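Local coordinates for ADP-ribose pyrophosphatase MutT (Rickettsia felis, PDB 4KYX), which probably acts as a magnesium-dependent Nudix pyrophosphatase that hydrolyses nucleotide derivatives, possibly including the oxidised nucleotide 8-oxo-dGTP, at residues Asn11-Gly16 with Gln88-Ile94; Ile17-Ile21 with Cys58-Val63; Glu39-Ala43 with Pro126-Phe130; Glu66-Glu72 with Leu101-Gln107. One frame throughout, in Å; residues are numbered along the deposited sequence.

Interaction 1: residues Asn11-Gly16 with Gln88-Ile94; sequences NHPRIG and QKHYVSI
Pro-13 lies obliquely over one face of the His-90 imidazole: its CG stands 4.1 Å from the ring centroid, a CH-pi contact offset toward the rim. His-90 reaches it because its CG is anti to the backbone N (chi1 178°), which swings the ring toward the neighbouring segment. Ile-15 and Val-92 share this face of the parallel strand pair, and Ile-15 CG2 meets Ile-94 CG1 at 4.2 Å. On the opposite face the Tyr-91 ring swings in beside Arg-14, bringing CE1 to 3.6 Å from Arg-14 CB, while the Gly-16 N lies at the ring edge. The Tyr-91 hydroxyl is hydrogen-bonded to His-48 NE2. Between the faces, Arg-14 N and Gly-16 N donate to His-90 O and Val-92 O, and Val-92 N and Ile-94 N answer to Arg-14 O and Gly-16 O. Where the strands part, the Asn-11 amide spans the gap: ND2 donates in its own plane to Gln-88 O at 2.7 Å, and OD1 lies 2.8 Å from a water that accepts from His-90 N. With NE2 bonded to Asn-81 and ND1 to the Gly-52 N of the second subunit, the His-90 ring is fixed in rotation, consistent with a proton on NE2.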
loop_
_atom_site.group_PDB
_atom_site.type_symbol
_atom_site.label_atom_id
_atom_site.label_comp_id
_atom_site.label_asym_id
_atom_site.label_seq_id
_atom_site.Cartn_x
_atom_site.Cartn_y
_atom_site.Cartn_z
ATOM N N ASN A 11 -4.415 -13.482 11.660
ATOM C CA ASN A 11 -5.090 -12.256 11.225
ATOM C C ASN A 11 -4.104 -11.311 10.537
ATOM O O ASN A 11 -3.567 -10.401 11.152
ATOM C CB ASN A 11 -5.735 -11.564 12.429
ATOM C CG ASN A 11 -6.665 -10.433 12.040
ATOM O OD1 ASN A 11 -6.955 -10.208 10.858
ATOM N ND2 ASN A 11 -7.147 -9.708 13.043
ATOM N N HIS A 12 -3.871 -11.555 9.260
ATOM C CA HIS A 12 -2.951 -10.768 8.449
ATOM C C HIS A 12 -3.546 -9.405 7.990
ATOM O O HIS A 12 -4.734 -9.304 7.664
ATOM C CB HIS A 12 -2.576 -11.580 7.203
ATOM C CG HIS A 12 -1.855 -12.859 7.509
ATOM N ND1 HIS A 12 -2.013 -14.002 6.757
ATOM C CD2 HIS A 12 -0.975 -13.173 8.491
ATOM C CE1 HIS A 12 -1.244 -14.958 7.245
ATOM N NE2 HIS A 12 -0.597 -14.479 8.297
ATOM N N PRO A 13 -2.695 -8.367 7.911
ATOM C CA PRO A 13 -3.067 -7.129 7.230
ATOM C C PRO A 13 -3.607 -7.388 5.800
ATOM O O PRO A 13 -3.061 -8.213 5.066
ATOM C CB PRO A 13 -1.723 -6.366 7.175
ATOM C CG PRO A 13 -0.961 -6.887 8.325
ATOM C CD PRO A 13 -1.287 -8.340 8.367
ATOM N N ARG A 14 -4.657 -6.677 5.430
ATOM C CA ARG A 14 -5.266 -6.853 4.120
ATOM C C ARG A 14 -5.116 -5.641 3.239
ATOM O O ARG A 14 -4.989 -4.560 3.726
ATOM C CB ARG A 14 -6.737 -7.161 4.333
ATOM C CG ARG A 14 -7.005 -8.408 5.159
ATOM C CD ARG A 14 -7.040 -9.700 4.331
ATOM N NE ARG A 14 -7.436 -9.546 2.916
ATOM C CZ ARG A 14 -8.625 -9.797 2.373
ATOM N NH1 ARG A 14 -9.686 -10.184 3.095
ATOM N NH2 ARG A 14 -8.757 -9.632 1.061
ATOM N N ILE A 15 -5.233 -5.797 1.925
ATOM C CA ILE A 15 -5.067 -4.686 1.063
ATOM C C ILE A 15 -6.430 -4.300 0.477
ATOM O O ILE A 15 -7.112 -5.112 -0.132
ATOM C CB ILE A 15 -4.091 -4.977 -0.075
ATOM C CG1 ILE A 15 -2.694 -5.277 0.496
ATOM C CG2 ILE A 15 -4.122 -3.815 -1.050
ATOM C CD1 ILE A 15 -1.881 -6.324 -0.231
ATOM N N GLY A 16 -6.761 -3.037 0.646
ATOM C CA GLY A 16 -8.010 -2.457 0.183
ATOM C C GLY A 16 -7.674 -1.457 -0.909
ATOM O O GLY A 16 -6.639 -0.791 -0.884
ATOM N N GLN A 88 -11.232 -5.642 14.791
ATOM C CA GLN A 88 -9.936 -6.323 14.792
ATOM C C GLN A 88 -9.440 -6.648 13.365
ATOM O O GLN A 88 -9.019 -7.762 13.075
ATOM C CB GLN A 88 -9.958 -7.569 15.678
ATOM C CG GLN A 88 -9.933 -7.255 17.167
ATOM C CD GLN A 88 -8.839 -6.274 17.531
ATOM O OE1 GLN A 88 -9.039 -5.055 17.470
ATOM N NE2 GLN A 88 -7.671 -6.794 17.903
ATOM N N LYS A 89 -9.500 -5.637 12.505
ATOM C CA LYS A 89 -9.069 -5.730 11.125
ATOM C C LYS A 89 -7.936 -4.718 10.932
ATOM O O LYS A 89 -7.874 -3.706 11.610
ATOM C CB LYS A 89 -10.243 -5.411 10.211
ATOM N N HIS A 90 -6.963 -5.053 10.103
ATOM C CA HIS A 90 -5.886 -4.141 9.776
ATOM C C HIS A 90 -5.866 -4.065 8.227
ATOM O O HIS A 90 -5.683 -5.090 7.575
ATOM C CB HIS A 90 -4.594 -4.749 10.316
ATOM C CG HIS A 90 -3.360 -3.953 10.022
ATOM N ND1 HIS A 90 -2.175 -4.184 10.675
ATOM C CD2 HIS A 90 -3.121 -2.923 9.172
ATOM C CE1 HIS A 90 -1.253 -3.350 10.241
ATOM N NE2 HIS A 90 -1.790 -2.584 9.319
ATOM N N TYR A 91 -6.042 -2.868 7.671
ATOM C CA TYR A 91 -6.052 -2.646 6.243
ATOM C C TYR A 91 -5.027 -1.653 5.814
ATOM O O TYR A 91 -4.869 -0.598 6.420
ATOM C CB TYR A 91 -7.399 -2.077 5.803
ATOM C CG TYR A 91 -8.398 -3.129 5.675
ATOM C CD1 TYR A 91 -8.508 -3.847 4.507
ATOM C CD2 TYR A 91 -9.266 -3.428 6.735
ATOM C CE1 TYR A 91 -9.462 -4.840 4.375
ATOM C CE2 TYR A 91 -10.215 -4.439 6.616
ATOM C CZ TYR A 91 -10.297 -5.141 5.435
ATOM O OH TYR A 91 -11.238 -6.128 5.278
ATOM N N VAL A 92 -4.321 -1.993 4.751
ATOM C CA VAL A 92 -3.550 -1.023 4.030
ATOM C C VAL A 92 -4.424 -0.620 2.860
ATOM O O VAL A 92 -4.772 -1.460 2.016
ATOM C CB VAL A 92 -2.182 -1.595 3.615
ATOM C CG1 VAL A 92 -1.473 -0.689 2.636
ATOM C CG2 VAL A 92 -1.305 -1.805 4.861
ATOM N N SER A 93 -4.836 0.650 2.814
ATOM C CA SER A 93 -5.668 1.121 1.714
ATOM C C SER A 93 -4.825 1.827 0.658
ATOM O O SER A 93 -4.011 2.690 0.970
ATOM C CB SER A 93 -6.733 2.077 2.196
ATOM O OG SER A 93 -7.615 1.428 3.124
ATOM N N ILE A 94 -5.067 1.499 -0.589
ATOM C CA ILE A 94 -4.479 2.183 -1.716
ATOM C C ILE A 94 -5.557 3.001 -2.361
ATOM O O ILE A 94 -6.587 2.459 -2.767
ATOM C CB ILE A 94 -4.001 1.170 -2.756
ATOM C CG1 ILE A 94 -3.081 0.159 -2.089
ATOM C CG2 ILE A 94 -3.367 1.874 -3.945
ATOM C CD1 ILE A 94 -1.817 0.706 -1.577
HETATM O O HOH W 1 -6.659 -7.891 9.376
#

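Interaction 2: residues Ile17-Ile21 with Cys58-Val63; sequences IGILI and CAIREV
The short strand segment 17-21 packs against the helical segment 58-63 with axes 8.5 Å apart at closest and at 71° to each other, the backbones drawing nearest at Ile-19 and Ala-59. This is the Nudix fold at its centre: the helix 55-67, whose sequence carries the Arg-Glu-Val-Leu-Glu-Glu part of the Nudix box, rests on the mixed sheet. Ile-17, Ile-19 and Ile-21 alternate along the strand so that all three face the helix, and no hydrogen bond crosses the interface. Ile-19 is the middle of the row. Its CG1 touches Ala-59 CB at 3.6 Å, while a chi2 of 96°, away from a staggered position, brings CD1 close to Ala-59 CA. Val-63 lies between Ile-19 and Ile-21: CG2 packs obliquely against Ile-19 CB at 3.7 Å and also touches Ile-21, while CG1 meets Ile-21 CD1 tip to tip, also at 3.7 Å. At the other end, Cys-58 directs its sulfur toward the strand. Glu-62, extended beyond CG, crosses Ile-17 at about a right angle. Its neighbour Arg-61 turns away from the strand to a salt bridge with Glu-53, while its pairing with Glu-62 is long. Glu-62 OE1 comes 3.6 Å from Ile-17 CB and 3.5 Å from Ile-17 O, but these oxygens are both acceptors and make no bond. The tightest apolar touch is between Cys-58 SG and Ile-17 CG1, at 3.4 Å.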
loop_
_atom_site.group_PDB
_atom_site.type_symbol
_atom_site.label_atom_id
_atom_site.label_comp_id
_atom_site.label_asym_id
_atom_site.label_seq_id
_atom_site.Cartn_x
_atom_site.Cartn_y
_atom_site.Cartn_z
ATOM N N ILE A 17 -8.573 -1.287 -1.861
ATOM C CA ILE A 17 -8.434 -0.287 -2.886
ATOM C C ILE A 17 -9.581 0.712 -2.652
ATOM O O ILE A 17 -10.752 0.303 -2.616
ATOM C CB ILE A 17 -8.544 -0.945 -4.298
ATOM C CG1 ILE A 17 -7.405 -1.924 -4.626
ATOM C CG2 ILE A 17 -8.789 0.105 -5.373
ATOM C CD1 ILE A 17 -6.011 -1.471 -4.388
ATOM N N GLY A 18 -9.286 2.005 -2.569
ATOM C CA GLY A 18 -10.349 3.003 -2.603
ATOM C C GLY A 18 -10.231 3.863 -3.830
ATOM O O GLY A 18 -9.160 4.252 -4.247
ATOM N N ILE A 19 -11.378 4.188 -4.408
ATOM C CA ILE A 19 -11.415 5.050 -5.572
ATOM C C ILE A 19 -12.159 6.368 -5.357
ATOM O O ILE A 19 -13.336 6.374 -4.982
ATOM C CB ILE A 19 -12.069 4.335 -6.747
ATOM C CG1 ILE A 19 -11.407 2.947 -6.898
ATOM C CG2 ILE A 19 -11.858 5.184 -7.998
ATOM C CD1 ILE A 19 -12.155 1.809 -6.213
ATOM N N LEU A 20 -11.461 7.479 -5.542
ATOM C CA LEU A 20 -12.110 8.767 -5.622
ATOM C C LEU A 20 -12.577 8.958 -7.070
ATOM O O LEU A 20 -11.812 9.291 -7.945
ATOM C CB LEU A 20 -11.225 9.909 -5.198
ATOM C CG LEU A 20 -10.436 9.733 -3.904
ATOM C CD1 LEU A 20 -9.770 11.053 -3.506
ATOM C CD2 LEU A 20 -11.397 9.281 -2.826
ATOM N N ILE A 21 -13.889 8.808 -7.264
ATOM C CA ILE A 21 -14.512 8.907 -8.565
ATOM C C ILE A 21 -15.023 10.325 -8.695
ATOM O O ILE A 21 -15.789 10.815 -7.818
ATOM C CB ILE A 21 -15.750 8.017 -8.710
ATOM C CG1 ILE A 21 -15.445 6.568 -8.385
ATOM C CG2 ILE A 21 -16.301 8.125 -10.126
ATOM C CD1 ILE A 21 -16.697 5.793 -8.061
ATOM N N CYS A 58 -8.318 -3.380 -10.412
ATOM C CA CYS A 58 -9.196 -3.554 -9.278
ATOM C C CYS A 58 -10.103 -2.349 -9.168
ATOM O O CYS A 58 -11.320 -2.487 -9.013
ATOM C CB CYS A 58 -8.341 -3.790 -8.022
ATOM S SG CYS A 58 -9.368 -3.904 -6.529
ATOM N N ALA A 59 -9.516 -1.165 -9.286
ATOM C CA ALA A 59 -10.238 0.114 -9.207
ATOM C C ALA A 59 -11.355 0.189 -10.254
ATOM O O ALA A 59 -12.558 0.406 -9.910
ATOM C CB ALA A 59 -9.292 1.283 -9.355
ATOM N N ILE A 60 -10.989 -0.063 -11.505
ATOM C CA ILE A 60 -11.979 -0.110 -12.571
ATOM C C ILE A 60 -13.139 -1.128 -12.314
ATOM O O ILE A 60 -14.317 -0.781 -12.431
ATOM C CB ILE A 60 -11.330 -0.310 -13.962
ATOM C CG1 ILE A 60 -10.411 0.876 -14.292
ATOM C CG2 ILE A 60 -12.400 -0.450 -15.034
ATOM C CD1 ILE A 60 -9.483 0.612 -15.462
ATOM N N ARG A 61 -12.809 -2.355 -11.971
ATOM C CA ARG A 61 -13.759 -3.414 -11.657
ATOM C C ARG A 61 -14.696 -3.015 -10.493
ATOM O O ARG A 61 -15.962 -3.075 -10.622
ATOM C CB ARG A 61 -13.013 -4.689 -11.271
ATOM C CG ARG A 61 -13.948 -5.788 -10.854
ATOM C CD ARG A 61 -13.223 -7.070 -10.598
ATOM N NE ARG A 61 -12.295 -6.985 -9.478
ATOM C CZ ARG A 61 -12.622 -6.886 -8.197
ATOM N NH1 ARG A 61 -13.892 -6.817 -7.803
ATOM N NH2 ARG A 61 -11.661 -6.846 -7.280
ATOM N N GLU A 62 -14.102 -2.576 -9.399
ATOM C CA GLU A 62 -14.874 -2.255 -8.180
ATOM C C GLU A 62 -15.861 -1.130 -8.425
ATOM O O GLU A 62 -17.056 -1.227 -8.039
ATOM C CB GLU A 62 -13.922 -1.942 -7.052
ATOM C CG GLU A 62 -13.281 -3.230 -6.567
ATOM C CD GLU A 62 -12.446 -3.074 -5.342
ATOM O OE1 GLU A 62 -11.981 -1.940 -4.985
ATOM O OE2 GLU A 62 -12.138 -4.156 -4.781
ATOM N N VAL A 63 -15.398 -0.076 -9.098
ATOM C CA VAL A 63 -16.276 1.056 -9.444
ATOM C C VAL A 63 -17.469 0.582 -10.300
ATOM O O VAL A 63 -18.643 0.948 -10.049
ATOM C CB VAL A 63 -15.486 2.219 -10.095
ATOM C CG1 VAL A 63 -16.421 3.278 -10.708
ATOM C CG2 VAL A 63 -14.535 2.829 -9.077
#

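Interaction 3: residues Glu39-Ala43 with Pro126-Phe130; sequences ESSYA and PSNLF
Tyr-42 packs its ring closely against two residues of the loop 126-130. Over one face stands Pro-126, with CG 3.7 Å from the ring centroid and only 13° off the normal, a CH-pi contact set over the middle of the ring. At the ring edge comes the Asn-128 amide, its plane 85° from that of the ring and its ND2 3.3 Å from Tyr-42 CE1. Asn-128 CG sits between its backbone N and carbonyl carbon (chi1 39°), folding the amide back over the strand, where ND2 donates to Ser-40 O at 3.0 Å. The bond is straight at the hydrogen, yet the donor stands well above the Ser-40 carbonyl plane. Backbone bonds at 2.8 Å, Tyr-42 N to Asn-128 O and Phe-130 N to Tyr-42 O, complete this tight part. The rest is looser and nearer solvent: the Ser-40 and Ser-41 side chains only graze the loop through CB, and Phe-130 meets Ala-43 chiefly through CB before its ring leads away to Phe-84. Asn-128 centres an inverse gamma turn, and Phe-130 is the N-cap of helix 131-137. The arrangement is that of a sheet-edge strand, 40-43, joined by a single beta bridge to the loop leading into a helix.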
loop_
_atom_site.group_PDB
_atom_site.type_symbol
_atom_site.label_atom_id
_atom_site.label_comp_id
_atom_site.label_asym_id
_atom_site.label_seq_id
_atom_site.Cartn_x
_atom_site.Cartn_y
_atom_site.Cartn_z
ATOM N N GLU A 39 -25.576 4.544 13.077
ATOM C CA GLU A 39 -24.609 5.588 12.726
ATOM C C GLU A 39 -24.279 5.577 11.246
ATOM O O GLU A 39 -23.875 4.563 10.685
ATOM C CB GLU A 39 -23.283 5.401 13.467
ATOM C CG GLU A 39 -23.405 5.417 14.977
ATOM C CD GLU A 39 -22.374 4.501 15.625
ATOM O OE1 GLU A 39 -21.905 3.512 14.958
ATOM O OE2 GLU A 39 -22.033 4.773 16.795
ATOM N N SER A 40 -24.321 6.751 10.655
ATOM C CA SER A 40 -24.001 6.866 9.266
ATOM C C SER A 40 -22.537 7.264 9.028
ATOM O O SER A 40 -21.964 8.078 9.789
ATOM C CB SER A 40 -24.940 7.845 8.602
ATOM O OG SER A 40 -26.301 7.419 8.760
ATOM N N SER A 41 -21.944 6.701 7.983
ATOM C CA SER A 41 -20.578 7.121 7.566
ATOM C C SER A 41 -20.471 7.122 6.077
ATOM O O SER A 41 -21.240 6.416 5.413
ATOM C CB SER A 41 -19.472 6.235 8.176
ATOM O OG SER A 41 -19.699 4.887 7.852
ATOM N N TYR A 42 -19.566 7.926 5.544
ATOM C CA TYR A 42 -19.411 7.997 4.109
ATOM C C TYR A 42 -18.095 7.347 3.665
ATOM O O TYR A 42 -17.052 7.606 4.244
ATOM C CB TYR A 42 -19.524 9.426 3.596
ATOM C CG TYR A 42 -20.890 10.001 3.753
ATOM C CD1 TYR A 42 -21.279 10.523 4.973
ATOM C CD2 TYR A 42 -21.803 10.017 2.693
ATOM C CE1 TYR A 42 -22.526 11.075 5.154
ATOM C CE2 TYR A 42 -23.069 10.580 2.873
ATOM C CZ TYR A 42 -23.419 11.088 4.104
ATOM O OH TYR A 42 -24.648 11.646 4.387
ATOM N N ALA A 43 -18.169 6.526 2.613
ATOM C CA ALA A 43 -16.966 5.879 2.053
ATOM C C ALA A 43 -16.935 6.036 0.567
ATOM O O ALA A 43 -17.968 6.071 -0.083
ATOM C CB ALA A 43 -16.921 4.406 2.381
ATOM N N PRO A 126 -18.906 15.515 3.812
ATOM C CA PRO A 126 -19.462 15.188 5.121
ATOM C C PRO A 126 -18.378 14.994 6.149
ATOM O O PRO A 126 -17.228 14.753 5.796
ATOM C CB PRO A 126 -20.233 13.886 4.879
ATOM C CG PRO A 126 -20.234 13.640 3.414
ATOM C CD PRO A 126 -19.372 14.634 2.723
ATOM N N SER A 127 -18.737 15.130 7.424
ATOM C CA SER A 127 -17.781 14.994 8.520
ATOM C C SER A 127 -17.450 13.585 8.873
ATOM O O SER A 127 -16.320 13.291 9.276
ATOM C CB SER A 127 -18.377 15.599 9.821
ATOM O OG SER A 127 -17.812 16.855 10.026
ATOM N N ASN A 128 -18.478 12.750 8.798
ATOM C CA ASN A 128 -18.457 11.363 9.212
ATOM C C ASN A 128 -17.922 10.458 8.076
ATOM O O ASN A 128 -18.649 9.722 7.450
ATOM C CB ASN A 128 -19.890 10.924 9.585
ATOM C CG ASN A 128 -20.970 11.493 8.648
ATOM O OD1 ASN A 128 -20.924 12.670 8.217
ATOM N ND2 ASN A 128 -21.995 10.689 8.392
ATOM N N LEU A 129 -16.645 10.574 7.812
ATOM C CA LEU A 129 -16.014 9.808 6.770
ATOM C C LEU A 129 -15.368 8.509 7.296
ATOM O O LEU A 129 -14.757 8.509 8.367
ATOM C CB LEU A 129 -14.955 10.699 6.153
ATOM C CG LEU A 129 -15.452 11.991 5.532
ATOM C CD1 LEU A 129 -14.258 12.673 4.912
ATOM C CD2 LEU A 129 -16.545 11.783 4.490
ATOM N N PHE A 130 -15.457 7.441 6.520
ATOM C CA PHE A 130 -14.776 6.164 6.766
ATOM C C PHE A 130 -13.298 6.498 7.098
ATOM O O PHE A 130 -12.728 7.370 6.470
ATOM C CB PHE A 130 -14.875 5.343 5.460
ATOM C CG PHE A 130 -14.293 3.968 5.514
ATOM C CD1 PHE A 130 -14.568 3.110 6.560
ATOM C CD2 PHE A 130 -13.554 3.498 4.451
ATOM C CE1 PHE A 130 -14.022 1.818 6.589
ATOM C CE2 PHE A 130 -13.013 2.222 4.473
ATOM C CZ PHE A 130 -13.271 1.380 5.544
#

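Interaction 4: residues Glu66-Glu72 with Leu101-Gln107; sequences ETNLIIE and LNEHELQ
Asn-102 holds the chain leaving the helix through both ends of its amide. OD1 accepts from Ile-70 N at 2.8 Å in a nearly straight bond (177°), while ND2 donates to Asn-68 O at 3.1 Å, in the carbonyl plane and on a lone pair. Its CG lies between the backbone N and carbonyl carbon (chi1 63°), which turns the amide toward 66-72. Asn-68 bonds in the other direction: its ND2 donates to Glu-105 O at 3.1 Å, and its amide runs alongside that of Gln-107. Backbone bonds close both ends, Gln-107 N to Thr-67 O at 2.9 Å and Leu-101 N to Ile-70 O at 2.9 Å. Further out, Leu-101 crosses the Glu-72 side chain at about a right angle on the exposed side. This is the end of the Nudix box helix: Asn-68 occupies the place of the signature's usual glycine and leaves the helix with positive phi (67°). Just before it, Thr-67 forms an ST turn, OG1 accepting from Leu-69 N and also bonding Val-63 O. In the second shell, the Glu-105 carboxylate takes the other N-H of Asn-102, OE2 to ND2 2.8 Å, and so fixes the rotation of that amide. Toward the interior, Leu-69 CD1 meets Leu-106 CD1 at 3.9 Å, and both leucines pack on Leu-29 and Trp-119.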
loop_
_atom_site.group_PDB
_atom_site.type_symbol
_atom_site.label_atom_id
_atom_site.label_comp_id
_atom_site.label_asym_id
_atom_site.label_seq_id
_atom_site.Cartn_x
_atom_site.Cartn_y
_atom_site.Cartn_z
ATOM N N GLU A 66 -19.955 -1.591 -8.246
ATOM C CA GLU A 66 -20.662 -0.900 -7.152
ATOM C C GLU A 66 -21.649 0.221 -7.599
ATOM O O GLU A 66 -22.664 0.462 -6.928
ATOM C CB GLU A 66 -19.636 -0.354 -6.146
ATOM C CG GLU A 66 -18.875 -1.478 -5.462
ATOM C CD GLU A 66 -17.721 -0.994 -4.642
ATOM O OE1 GLU A 66 -17.393 0.204 -4.710
ATOM O OE2 GLU A 66 -17.047 -1.851 -3.994
ATOM N N THR A 67 -21.324 0.880 -8.711
ATOM C CA THR A 67 -21.915 2.146 -9.088
ATOM C C THR A 67 -22.404 2.166 -10.533
ATOM O O THR A 67 -23.009 3.141 -10.924
ATOM C CB THR A 67 -20.921 3.318 -8.934
ATOM O OG1 THR A 67 -19.884 3.173 -9.932
ATOM C CG2 THR A 67 -20.345 3.360 -7.545
ATOM N N ASN A 68 -22.090 1.144 -11.326
ATOM C CA ASN A 68 -22.355 1.111 -12.782
ATOM C C ASN A 68 -21.546 2.127 -13.599
ATOM O O ASN A 68 -21.790 2.289 -14.787
ATOM C CB ASN A 68 -23.865 1.333 -13.030
ATOM C CG ASN A 68 -24.379 0.754 -14.319
ATOM O OD1 ASN A 68 -24.016 -0.324 -14.703
ATOM N ND2 ASN A 68 -25.292 1.473 -14.982
ATOM N N LEU A 69 -20.574 2.782 -12.978
ATOM C CA LEU A 69 -19.810 3.819 -13.618
ATOM C C LEU A 69 -18.543 3.226 -14.209
ATOM O O LEU A 69 -17.954 2.297 -13.652
ATOM C CB LEU A 69 -19.410 4.917 -12.640
ATOM C CG LEU A 69 -20.554 5.702 -12.023
ATOM C CD1 LEU A 69 -20.149 6.646 -10.907
ATOM C CD2 LEU A 69 -21.274 6.437 -13.144
ATOM N N ILE A 70 -18.153 3.790 -15.343
ATOM C CA ILE A 70 -16.952 3.389 -16.055
ATOM C C ILE A 70 -15.935 4.480 -15.833
ATOM O O ILE A 70 -16.144 5.640 -16.247
ATOM C CB ILE A 70 -17.250 3.211 -17.589
ATOM C CG1 ILE A 70 -18.145 2.010 -17.794
ATOM C CG2 ILE A 70 -15.941 3.069 -18.314
ATOM C CD1 ILE A 70 -18.614 1.816 -19.249
ATOM N N ILE A 71 -14.820 4.123 -15.181
ATOM C CA ILE A 71 -13.739 5.078 -15.014
ATOM C C ILE A 71 -12.623 4.707 -15.900
ATOM O O ILE A 71 -12.493 3.517 -16.290
ATOM C CB ILE A 71 -13.216 5.200 -13.556
ATOM C CG1 ILE A 71 -12.874 3.833 -12.994
ATOM C CG2 ILE A 71 -14.231 5.939 -12.674
ATOM C CD1 ILE A 71 -11.815 3.899 -11.933
ATOM N N GLU A 72 -11.825 5.718 -16.253
ATOM C CA GLU A 72 -10.644 5.500 -17.056
ATOM C C GLU A 72 -9.373 5.992 -16.343
ATOM O O GLU A 72 -9.434 6.935 -15.550
ATOM C CB GLU A 72 -10.776 6.168 -18.438
ATOM C CG GLU A 72 -10.857 7.685 -18.382
ATOM C CD GLU A 72 -10.847 8.393 -19.740
ATOM O OE1 GLU A 72 -11.044 7.753 -20.856
ATOM O OE2 GLU A 72 -10.680 9.646 -19.668
ATOM N N LEU A 101 -16.816 8.341 -17.034
ATOM C CA LEU A 101 -17.187 8.653 -18.411
ATOM C C LEU A 101 -18.698 8.672 -18.649
ATOM O O LEU A 101 -19.164 9.087 -19.713
ATOM C CB LEU A 101 -16.527 7.617 -19.318
ATOM C CG LEU A 101 -15.001 7.645 -19.306
ATOM C CD1 LEU A 101 -14.445 6.646 -20.314
ATOM C CD2 LEU A 101 -14.478 9.053 -19.608
ATOM N N ASN A 102 -19.477 8.202 -17.687
ATOM C CA ASN A 102 -20.891 7.956 -17.894
ATOM C C ASN A 102 -21.642 8.275 -16.609
ATOM O O ASN A 102 -22.415 7.462 -16.138
ATOM C CB ASN A 102 -21.106 6.487 -18.276
ATOM C CG ASN A 102 -20.685 5.498 -17.173
ATOM O OD1 ASN A 102 -19.775 5.765 -16.401
ATOM N ND2 ASN A 102 -21.336 4.328 -17.130
ATOM N N GLU A 103 -21.391 9.452 -16.044
ATOM C CA GLU A 103 -21.928 9.766 -14.722
ATOM C C GLU A 103 -23.447 9.656 -14.628
ATOM O O GLU A 103 -23.976 9.347 -13.555
ATOM C CB GLU A 103 -21.461 11.149 -14.255
ATOM C CG GLU A 103 -22.022 12.329 -15.054
ATOM C CD GLU A 103 -21.306 13.609 -14.698
ATOM O OE1 GLU A 103 -20.123 13.716 -15.091
ATOM O OE2 GLU A 103 -21.882 14.442 -13.967
ATOM N N HIS A 104 -24.181 9.890 -15.726
ATOM C CA HIS A 104 -25.634 9.787 -15.649
ATOM C C HIS A 104 -26.171 8.377 -15.524
ATOM O O HIS A 104 -27.364 8.219 -15.243
ATOM C CB HIS A 104 -26.287 10.516 -16.821
ATOM C CG HIS A 104 -25.958 11.966 -16.841
ATOM N ND1 HIS A 104 -25.661 12.650 -18.002
ATOM C CD2 HIS A 104 -25.786 12.846 -15.828
ATOM C CE1 HIS A 104 -25.379 13.908 -17.701
ATOM N NE2 HIS A 104 -25.438 14.048 -16.389
ATOM N N GLU A 105 -25.296 7.375 -15.684
ATOM C CA GLU A 105 -25.678 5.980 -15.536
ATOM C C GLU A 105 -25.442 5.480 -14.103
ATOM O O GLU A 105 -25.586 4.303 -13.843
ATOM C CB GLU A 105 -24.896 5.102 -16.519
ATOM C CG GLU A 105 -25.260 5.437 -17.954
ATOM C CD GLU A 105 -24.646 4.574 -18.992
ATOM O OE1 GLU A 105 -25.214 4.606 -20.093
ATOM O OE2 GLU A 105 -23.614 3.943 -18.792
ATOM N N LEU A 106 -25.105 6.361 -13.167
ATOM C CA LEU A 106 -24.921 5.970 -11.784
ATOM C C LEU A 106 -26.105 5.161 -11.297
ATOM O O LEU A 106 -27.270 5.590 -11.461
ATOM C CB LEU A 106 -24.784 7.214 -10.931
ATOM C CG LEU A 106 -24.783 7.040 -9.385
ATOM C CD1 LEU A 106 -23.537 6.210 -8.988
ATOM C CD2 LEU A 106 -24.791 8.397 -8.714
ATOM N N GLN A 107 -25.824 3.971 -10.760
ATOM C CA GLN A 107 -26.853 3.149 -10.113
ATOM C C GLN A 107 -26.273 2.573 -8.853
ATOM O O GLN A 107 -25.080 2.235 -8.815
ATOM C CB GLN A 107 -27.318 2.006 -11.017
ATOM C CG GLN A 107 -28.020 2.506 -12.236
ATOM C CD GLN A 107 -28.531 1.387 -13.127
ATOM O OE1 GLN A 107 -28.523 0.224 -12.758
ATOM N NE2 GLN A 107 -29.008 1.750 -14.307
#

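In the fold
Interactions 1 and 2 share strand 14-22 and touch directly, their centres 16 Å apart, so the strand that pairs with 89-99 also carries helix 55-67 on its later residues. Interactions 2 and 4 share that helix, with centres 11 Å apart and packing of Val-63 against Leu-69 and Ile-71. Interactions 1 and 4 lie on opposite sides of the chain's centre, with centres about 27 Å apart. Interaction 3 ties the edge of the smaller antiparallel sheet to the loop before helix 131-137 and touches none of the others. Along the chain, interaction 2 is nested within interaction 1 and interaction 4 within interaction 3, while interaction 3 crosses 1 and 2, and interaction 1 crosses 4. Distant sequence parts are thereby interlocked into one Nudix domain.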